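Local atomic coordinates of type III secretion system effector protein ExoU (Pseudomonas fluorescens, PDB entry 4QMK), a protein that probably acts as a patatin-like phospholipase A2 toxin that binds phosphatidylinositol 4,5-bisphosphate at the plasma membrane of the host cell. Residues Q182-Q194 and P266-G278. Sequence-based numbering, arbitrary orientation.
Sequences QPLEDLIRNESRQ and PDMDIGRAALISG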
ATOM      1  N   GLN A 182     -14.005   6.962  19.324  1.00 83.20           N
ATOM      2  CA  GLN A 182     -12.665   6.385  19.495  1.00 73.53           C
ATOM      3  C   GLN A 182     -11.842   7.334  20.360  1.00 65.57           C
ATOM      4  O   GLN A 182     -10.797   7.797  19.957  1.00 64.05           O
ATOM      5  CB  GLN A 182     -12.011   6.213  18.134  1.00 76.62           C
ATOM      6  CG  GLN A 182     -12.754   5.261  17.206  1.00 88.44           C
ATOM      7  CD  GLN A 182     -12.505   3.782  17.523  1.00103.24           C
ATOM      8  OE1 GLN A 182     -11.707   3.445  18.403  1.00109.62           O
ATOM      9  NE2 GLN A 182     -13.177   2.890  16.780  1.00103.06           N
ATOM     10  N   PRO A 183     -12.323   7.637  21.562  1.00 60.50           N
ATOM     11  CA  PRO A 183     -11.674   8.628  22.418  1.00 62.59           C
ATOM     12  C   PRO A 183     -10.144   8.610  22.443  1.00 57.25           C
ATOM     13  O   PRO A 183      -9.496   9.647  22.268  1.00 56.35           O
ATOM     14  CB  PRO A 183     -12.239   8.296  23.811  1.00 63.30           C
ATOM     15  CG  PRO A 183     -13.071   7.056  23.637  1.00 61.16           C
ATOM     16  CD  PRO A 183     -13.507   7.081  22.224  1.00 59.69           C
ATOM     17  N   LEU A 184      -9.583   7.436  22.650  1.00 57.90           N
ATOM     18  CA  LEU A 184      -8.155   7.297  22.832  1.00 55.49           C
ATOM     19  C   LEU A 184      -7.377   7.616  21.574  1.00 52.56           C
ATOM     20  O   LEU A 184      -6.449   8.391  21.577  1.00 49.99           O
ATOM     21  CB  LEU A 184      -7.851   5.871  23.257  1.00 61.55           C
ATOM     22  CG  LEU A 184      -6.404   5.606  23.720  1.00 65.66           C
ATOM     23  CD1 LEU A 184      -6.100   6.353  25.004  1.00 65.55           C
ATOM     24  CD2 LEU A 184      -6.180   4.102  23.890  1.00 66.22           C
ATOM     25  N   GLU A 185      -7.776   7.001  20.492  1.00 48.24           N
ATOM     26  CA  GLU A 185      -7.131   7.176  19.236  1.00 48.74           C
ATOM     27  C   GLU A 185      -7.170   8.639  18.748  1.00 50.56           C
ATOM     28  O   GLU A 185      -6.222   9.126  18.096  1.00 50.88           O
ATOM     29  CB  GLU A 185      -7.866   6.197  18.311  1.00 53.41           C
ATOM     30  CG  GLU A 185      -7.450   6.103  16.881  1.00 62.67           C
ATOM     31  CD  GLU A 185      -8.355   5.169  16.070  1.00 67.74           C
ATOM     32  OE1 GLU A 185      -9.282   4.570  16.657  1.00 71.71           O
ATOM     33  OE2 GLU A 185      -8.141   5.023  14.834  1.00 68.30           O
ATOM     34  N   ASP A 186      -8.239   9.349  19.106  1.00 50.52           N
ATOM     35  CA  ASP A 186      -8.421  10.755  18.743  1.00 51.94           C
ATOM     36  C   ASP A 186      -7.498  11.650  19.574  1.00 52.15           C
ATOM     37  O   ASP A 186      -6.741  12.473  19.030  1.00 48.24           O
ATOM     38  CB  ASP A 186      -9.859  11.192  18.999  1.00 60.86           C
ATOM     39  CG  ASP A 186     -10.886  10.410  18.170  1.00 66.67           C
ATOM     40  OD1 ASP A 186     -10.505   9.694  17.196  1.00 59.16           O
ATOM     41  OD2 ASP A 186     -12.098  10.541  18.512  1.00 79.67           O
ATOM     42  N   LEU A 187      -7.575  11.498  20.895  1.00 48.47           N
ATOM     43  CA  LEU A 187      -6.687  12.209  21.784  1.00 49.60           C
ATOM     44  C   LEU A 187      -5.242  12.080  21.287  1.00 49.93           C
ATOM     45  O   LEU A 187      -4.562  13.075  21.067  1.00 48.55           O
ATOM     46  CB  LEU A 187      -6.797  11.639  23.171  1.00 51.10           C
ATOM     47  CG  LEU A 187      -5.654  12.140  24.070  1.00 57.85           C
ATOM     48  CD1 LEU A 187      -6.186  13.089  25.135  1.00 64.89           C
ATOM     49  CD2 LEU A 187      -4.895  11.007  24.763  1.00 60.47           C
ATOM     50  N   ILE A 188      -4.789  10.845  21.098  1.00 49.25           N
ATOM     51  CA  ILE A 188      -3.448  10.607  20.611  1.00 48.88           C
ATOM     52  C   ILE A 188      -3.236  11.334  19.286  1.00 47.92           C
ATOM     53  O   ILE A 188      -2.242  12.036  19.108  1.00 46.94           O
ATOM     54  CB  ILE A 188      -3.156   9.093  20.420  1.00 51.32           C
ATOM     55  CG1 ILE A 188      -3.231   8.367  21.759  1.00 57.25           C
ATOM     56  CG2 ILE A 188      -1.754   8.832  19.853  1.00 47.92           C
ATOM     57  CD1 ILE A 188      -2.964   6.872  21.643  1.00 60.31           C
ATOM     58  N   ARG A 189      -4.159  11.162  18.355  1.00 49.46           N
ATOM     59  CA  ARG A 189      -3.991  11.758  17.041  1.00 51.93           C
ATOM     60  C   ARG A 189      -3.948  13.287  17.068  1.00 51.53           C
ATOM     61  O   ARG A 189      -3.153  13.889  16.336  1.00 48.18           O
ATOM     62  CB  ARG A 189      -5.073  11.277  16.094  1.00 56.20           C
ATOM     63  CG  ARG A 189      -5.056  11.981  14.745  1.00 62.31           C
ATOM     64  CD  ARG A 189      -5.929  11.333  13.681  1.00 66.94           C
ATOM     65  NE  ARG A 189      -5.890   9.884  13.766  1.00 71.43           N
ATOM     66  CZ  ARG A 189      -6.786   9.151  14.424  1.00 77.05           C
ATOM     67  NH1 ARG A 189      -7.841   9.718  15.028  1.00 78.25           N
ATOM     68  NH2 ARG A 189      -6.635   7.831  14.455  1.00 75.28           N
ATOM     69  N   ASN A 190      -4.776  13.912  17.908  1.00 46.52           N
ATOM     70  CA  ASN A 190      -4.763  15.370  18.029  1.00 48.64           C
ATOM     71  C   ASN A 190      -3.453  15.845  18.634  1.00 44.48           C
ATOM     72  O   ASN A 190      -2.799  16.750  18.099  1.00 42.99           O
ATOM     73  CB  ASN A 190      -5.941  15.896  18.868  1.00 53.73           C
ATOM     74  CG  ASN A 190      -7.286  15.631  18.215  1.00 61.81           C
ATOM     75  OD1 ASN A 190      -7.401  15.610  16.987  1.00 68.58           O
ATOM     76  ND2 ASN A 190      -8.321  15.440  19.035  1.00 65.12           N
ATOM     77  N   GLU A 191      -3.076  15.232  19.739  1.00 42.75           N
ATOM     78  CA  GLU A 191      -1.881  15.629  20.463  1.00 44.58           C
ATOM     79  C   GLU A 191      -0.600  15.450  19.643  1.00 46.39           C
ATOM     80  O   GLU A 191       0.288  16.318  19.685  1.00 52.58           O
ATOM     81  CB  GLU A 191      -1.808  14.887  21.788  1.00 43.51           C
ATOM     82  CG  GLU A 191      -2.949  15.236  22.724  1.00 49.13           C
ATOM     83  CD  GLU A 191      -2.874  16.670  23.205  1.00 53.87           C
ATOM     84  OE1 GLU A 191      -1.753  17.121  23.557  1.00 50.75           O
ATOM     85  OE2 GLU A 191      -3.946  17.344  23.200  1.00 62.15           O
ATOM     86  N   SER A 192      -0.495  14.365  18.876  1.00 44.53           N
ATOM     87  CA  SER A 192       0.698  14.166  18.027  1.00 44.44           C
ATOM     88  C   SER A 192       0.756  15.200  16.894  1.00 42.78           C
ATOM     89  O   SER A 192       1.810  15.783  16.621  1.00 39.63           O
ATOM     90  CB  SER A 192       0.772  12.738  17.485  1.00 45.70           C
ATOM     91  OG  SER A 192      -0.471  12.303  16.972  1.00 57.91           O
ATOM     92  N   ARG A 193      -0.392  15.444  16.267  1.00 47.22           N
ATOM     93  CA  ARG A 193      -0.535  16.492  15.213  1.00 47.27           C
ATOM     94  C   ARG A 193      -0.043  17.856  15.734  1.00 49.90           C
ATOM     95  O   ARG A 193       0.872  18.469  15.145  1.00 48.37           O
ATOM     96  CB  ARG A 193      -2.008  16.626  14.768  1.00 45.52           C
ATOM     97  CG  ARG A 193      -2.224  17.168  13.360  1.00 47.50           C
ATOM     98  CD  ARG A 193      -3.652  17.657  13.063  1.00 50.11           C
ATOM     99  NE  ARG A 193      -4.687  17.013  13.857  1.00 56.11           N
ATOM    100  CZ  ARG A 193      -5.285  15.847  13.594  1.00 58.67           C
ATOM    101  NH1 ARG A 193      -6.213  15.398  14.432  1.00 64.33           N
ATOM    102  NH2 ARG A 193      -4.979  15.121  12.520  1.00 56.57           N
ATOM    103  N   GLN A 194      -0.654  18.326  16.831  1.00 48.59           N
ATOM    104  CA  GLN A 194      -0.324  19.624  17.399  1.00 49.27           C
ATOM    105  C   GLN A 194       1.165  19.698  17.645  1.00 48.28           C
ATOM    106  O   GLN A 194       1.853  20.550  17.074  1.00 46.89           O
ATOM    107  CB  GLN A 194      -1.173  19.849  18.638  1.00 55.63           C
ATOM    108  CG  GLN A 194      -0.655  20.766  19.727  1.00 57.65           C
ATOM    109  CD  GLN A 194      -1.722  20.972  20.799  1.00 61.36           C
ATOM    110  OE1 GLN A 194      -2.649  20.159  20.952  1.00 55.48           O
ATOM    111  NE2 GLN A 194      -1.610  22.071  21.534  1.00 71.22           N
ATOM    112  N   PRO A 266       4.161   1.393   6.938  1.00 37.55           N
ATOM    113  CA  PRO A 266       4.535   2.766   6.768  1.00 35.80           C
ATOM    114  C   PRO A 266       3.376   3.739   6.751  1.00 38.92           C
ATOM    115  O   PRO A 266       3.458   4.801   7.388  1.00 39.53           O
ATOM    116  CB  PRO A 266       5.245   2.777   5.422  1.00 36.92           C
ATOM    117  CG  PRO A 266       4.747   1.584   4.686  1.00 38.17           C
ATOM    118  CD  PRO A 266       4.539   0.570   5.766  1.00 39.19           C
ATOM    119  N   ASP A 267       2.309   3.410   6.029  1.00 41.32           N
ATOM    120  CA  ASP A 267       1.207   4.340   5.867  1.00 42.70           C
ATOM    121  C   ASP A 267       0.115   4.208   6.939  1.00 42.19           C
ATOM    122  O   ASP A 267      -0.980   4.723   6.784  1.00 47.37           O
ATOM    123  CB  ASP A 267       0.611   4.176   4.476  1.00 45.31           C
ATOM    124  CG  ASP A 267       1.640   4.427   3.352  1.00 53.78           C
ATOM    125  OD1 ASP A 267       2.579   5.270   3.516  1.00 53.91           O
ATOM    126  OD2 ASP A 267       1.480   3.773   2.284  1.00 53.98           O
ATOM    127  N   MET A 268       0.398   3.534   8.028  1.00 38.56           N
ATOM    128  CA  MET A 268      -0.618   3.382   9.036  1.00 38.31           C
ATOM    129  C   MET A 268      -0.603   4.484  10.052  1.00 35.49           C
ATOM    130  O   MET A 268       0.455   4.930  10.458  1.00 34.61           O
ATOM    131  CB  MET A 268      -0.447   2.089   9.803  1.00 42.92           C
ATOM    132  CG  MET A 268      -1.726   1.778  10.547  1.00 43.74           C
ATOM    133  SD  MET A 268      -1.510   0.393  11.555  1.00 53.07           S
ATOM    134  CE  MET A 268      -3.208   0.007  11.984  1.00 48.08           C
ATOM    135  N   ASP A 269      -1.797   4.862  10.491  1.00 33.86           N
ATOM    136  CA  ASP A 269      -2.010   5.876  11.476  1.00 33.65           C
ATOM    137  C   ASP A 269      -1.498   5.353  12.778  1.00 31.75           C
ATOM    138  O   ASP A 269      -1.788   4.204  13.147  1.00 29.56           O
ATOM    139  CB  ASP A 269      -3.514   6.143  11.589  1.00 38.47           C
ATOM    140  CG  ASP A 269      -3.830   7.277  12.519  1.00 43.57           C
ATOM    141  OD1 ASP A 269      -3.740   8.443  12.095  1.00 52.20           O
ATOM    142  OD2 ASP A 269      -4.190   7.012  13.683  1.00 48.71           O
ATOM    143  N   ILE A 270      -0.733   6.172  13.491  1.00 31.36           N
ATOM    144  CA  ILE A 270      -0.123   5.716  14.747  1.00 30.91           C
ATOM    145  C   ILE A 270      -1.116   5.551  15.871  1.00 32.04           C
ATOM    146  O   ILE A 270      -0.947   4.689  16.739  1.00 31.85           O
ATOM    147  CB  ILE A 270       1.074   6.576  15.168  1.00 31.08           C
ATOM    148  CG1 ILE A 270       0.676   7.995  15.528  1.00 32.11           C
ATOM    149  CG2 ILE A 270       2.076   6.666  14.010  1.00 36.68           C
ATOM    150  CD1 ILE A 270       1.870   8.850  15.935  1.00 30.92           C
ATOM    151  N   GLY A 271      -2.168   6.362  15.856  1.00 34.39           N
ATOM    152  CA  GLY A 271      -3.195   6.303  16.898  1.00 34.09           C
ATOM    153  C   GLY A 271      -3.917   4.988  16.858  1.00 33.19           C
ATOM    154  O   GLY A 271      -4.073   4.304  17.879  1.00 31.26           O
ATOM    155  N   ARG A 272      -4.309   4.623  15.655  1.00 33.36           N
ATOM    156  CA  ARG A 272      -4.993   3.369  15.407  1.00 34.16           C
ATOM    157  C   ARG A 272      -4.068   2.201  15.819  1.00 35.99           C
ATOM    158  O   ARG A 272      -4.529   1.250  16.467  1.00 38.27           O
ATOM    159  CB  ARG A 272      -5.428   3.339  13.930  1.00 36.39           C
ATOM    160  CG  ARG A 272      -6.160   2.105  13.404  1.00 41.21           C
ATOM    161  CD  ARG A 272      -7.228   1.552  14.331  1.00 42.78           C
ATOM    162  NE  ARG A 272      -8.361   2.446  14.488  1.00 48.64           N
ATOM    163  CZ  ARG A 272      -9.454   2.451  13.733  1.00 48.91           C
ATOM    164  NH1 ARG A 272      -9.615   1.617  12.722  1.00 48.44           N
ATOM    165  NH2 ARG A 272     -10.396   3.324  14.012  1.00 53.13           N
ATOM    166  N   ALA A 273      -2.766   2.298  15.494  1.00 35.69           N
ATOM    167  CA  ALA A 273      -1.792   1.271  15.835  1.00 33.50           C
ATOM    168  C   ALA A 273      -1.721   1.057  17.317  1.00 33.75           C
ATOM    169  O   ALA A 273      -1.572  -0.086  17.786  1.00 29.69           O
ATOM    170  CB  ALA A 273      -0.410   1.679  15.370  1.00 34.77           C
ATOM    171  N   ALA A 274      -1.736   2.174  18.043  1.00 30.06           N
ATOM    172  CA  ALA A 274      -1.634   2.172  19.494  1.00 29.17           C
ATOM    173  C   ALA A 274      -2.892   1.619  20.142  1.00 31.33           C
ATOM    174  O   ALA A 274      -2.826   0.970  21.184  1.00 32.13           O
ATOM    175  CB  ALA A 274      -1.397   3.592  19.999  1.00 31.36           C
ATOM    176  N   LEU A 275      -4.043   1.900  19.549  1.00 32.51           N
ATOM    177  CA  LEU A 275      -5.273   1.382  20.071  1.00 35.31           C
ATOM    178  C   LEU A 275      -5.252  -0.141  19.954  1.00 35.53           C
ATOM    179  O   LEU A 275      -5.645  -0.851  20.893  1.00 34.57           O
ATOM    180  CB  LEU A 275      -6.453   1.944  19.286  1.00 38.41           C
ATOM    181  CG  LEU A 275      -7.836   1.344  19.577  1.00 41.34           C
ATOM    182  CD1 LEU A 275      -8.356   1.827  20.928  1.00 44.15           C
ATOM    183  CD2 LEU A 275      -8.790   1.796  18.478  1.00 45.46           C
ATOM    184  N   ILE A 276      -4.836  -0.620  18.773  1.00 34.44           N
ATOM    185  CA  ILE A 276      -4.812  -2.053  18.464  1.00 36.74           C
ATOM    186  C   ILE A 276      -3.869  -2.703  19.450  1.00 33.22           C
ATOM    187  O   ILE A 276      -4.161  -3.735  20.074  1.00 29.84           O
ATOM    188  CB  ILE A 276      -4.203  -2.340  17.074  1.00 40.07           C
ATOM    189  CG1 ILE A 276      -4.862  -1.504  15.976  1.00 39.91           C
ATOM    190  CG2 ILE A 276      -4.226  -3.846  16.772  1.00 42.45           C
ATOM    191  CD1 ILE A 276      -5.917  -2.180  15.192  1.00 41.67           C
ATOM    192  N   SER A 277      -2.729  -2.069  19.587  1.00 29.01           N
ATOM    193  CA  SER A 277      -1.716  -2.590  20.435  1.00 31.01           C
ATOM    194  C   SER A 277      -2.234  -2.814  21.811  1.00 30.66           C
ATOM    195  O   SER A 277      -2.031  -3.853  22.389  1.00 30.92           O
ATOM    196  CB  SER A 277      -0.540  -1.638  20.449  1.00 33.57           C
ATOM    197  OG  SER A 277       0.411  -2.051  21.382  1.00 42.93           O
ATOM    198  N   GLY A 278      -2.939  -1.832  22.343  1.00 35.43           N
ATOM    199  CA  GLY A 278      -3.435  -1.928  23.691  1.00 33.40           C
ATOM    200  C   GLY A 278      -4.566  -2.920  23.897  1.00 34.88           C
ATOM    201  O   GLY A 278      -4.781  -3.368  24.996  1.00 35.76           O
TER
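Glu185 and Gly271 bring the two backbones closest, their CA atoms 4.7 Å apart. Here helices 183-194 and 270-278 run roughly antiparallel at 142°, and the axes of these helical segments come within 8.4 Å. Gly271 suits this point because it carries no side chain, which would point into Glu185 O; the Glu185 CG methylene can therefore lie against its backbone, and Ile188 CG2 packs on its CA.

A salt-bridge network spans one flank. Arg189 reaches Asp269 side-on: NE gives a nearly straight bond to OD1 (3.1 Å, 172°), while NH2 meets OD2 at 2.7 Å from above the carboxylate plane. The same OD2 also N-caps helix 270-278, accepting from Arg272 N with its anti lone pair and weakly from Gly271 N. With CG anti to the backbone N (chi1 -180°) and the chain extended beyond it, Glu185 carries its carboxylate between two arginines. Its OE1 takes Arg272 NH2 through the syn lone pair at 3.1 Å; its OE2 has a weak, bent bond from Arg272 NE and accepts Arg189 NH2 on the anti side. The guanidinium of Arg272, steeply turned to that carboxylate, also donates through NH1 to Leu174 O. Arg189 NH2 lies between the carboxylates of Glu185 and Asp269, and its charge probably offsets theirs.

Apolar groups fill the other flank: Ile188 CD1 touches the small Ala274 CB at 4.0 Å, and Leu184 CD2 lies beside Leu275 CD1. Ile188 and Leu184 also rest on Ile108 of helix 107-114. The arrangement is antiparallel helix-helix packing, with an Asp N-cap on helix 270-278, within the patatin-like phospholipase fold, near a probable GxSxG nucleophile elbow that includes Ser104.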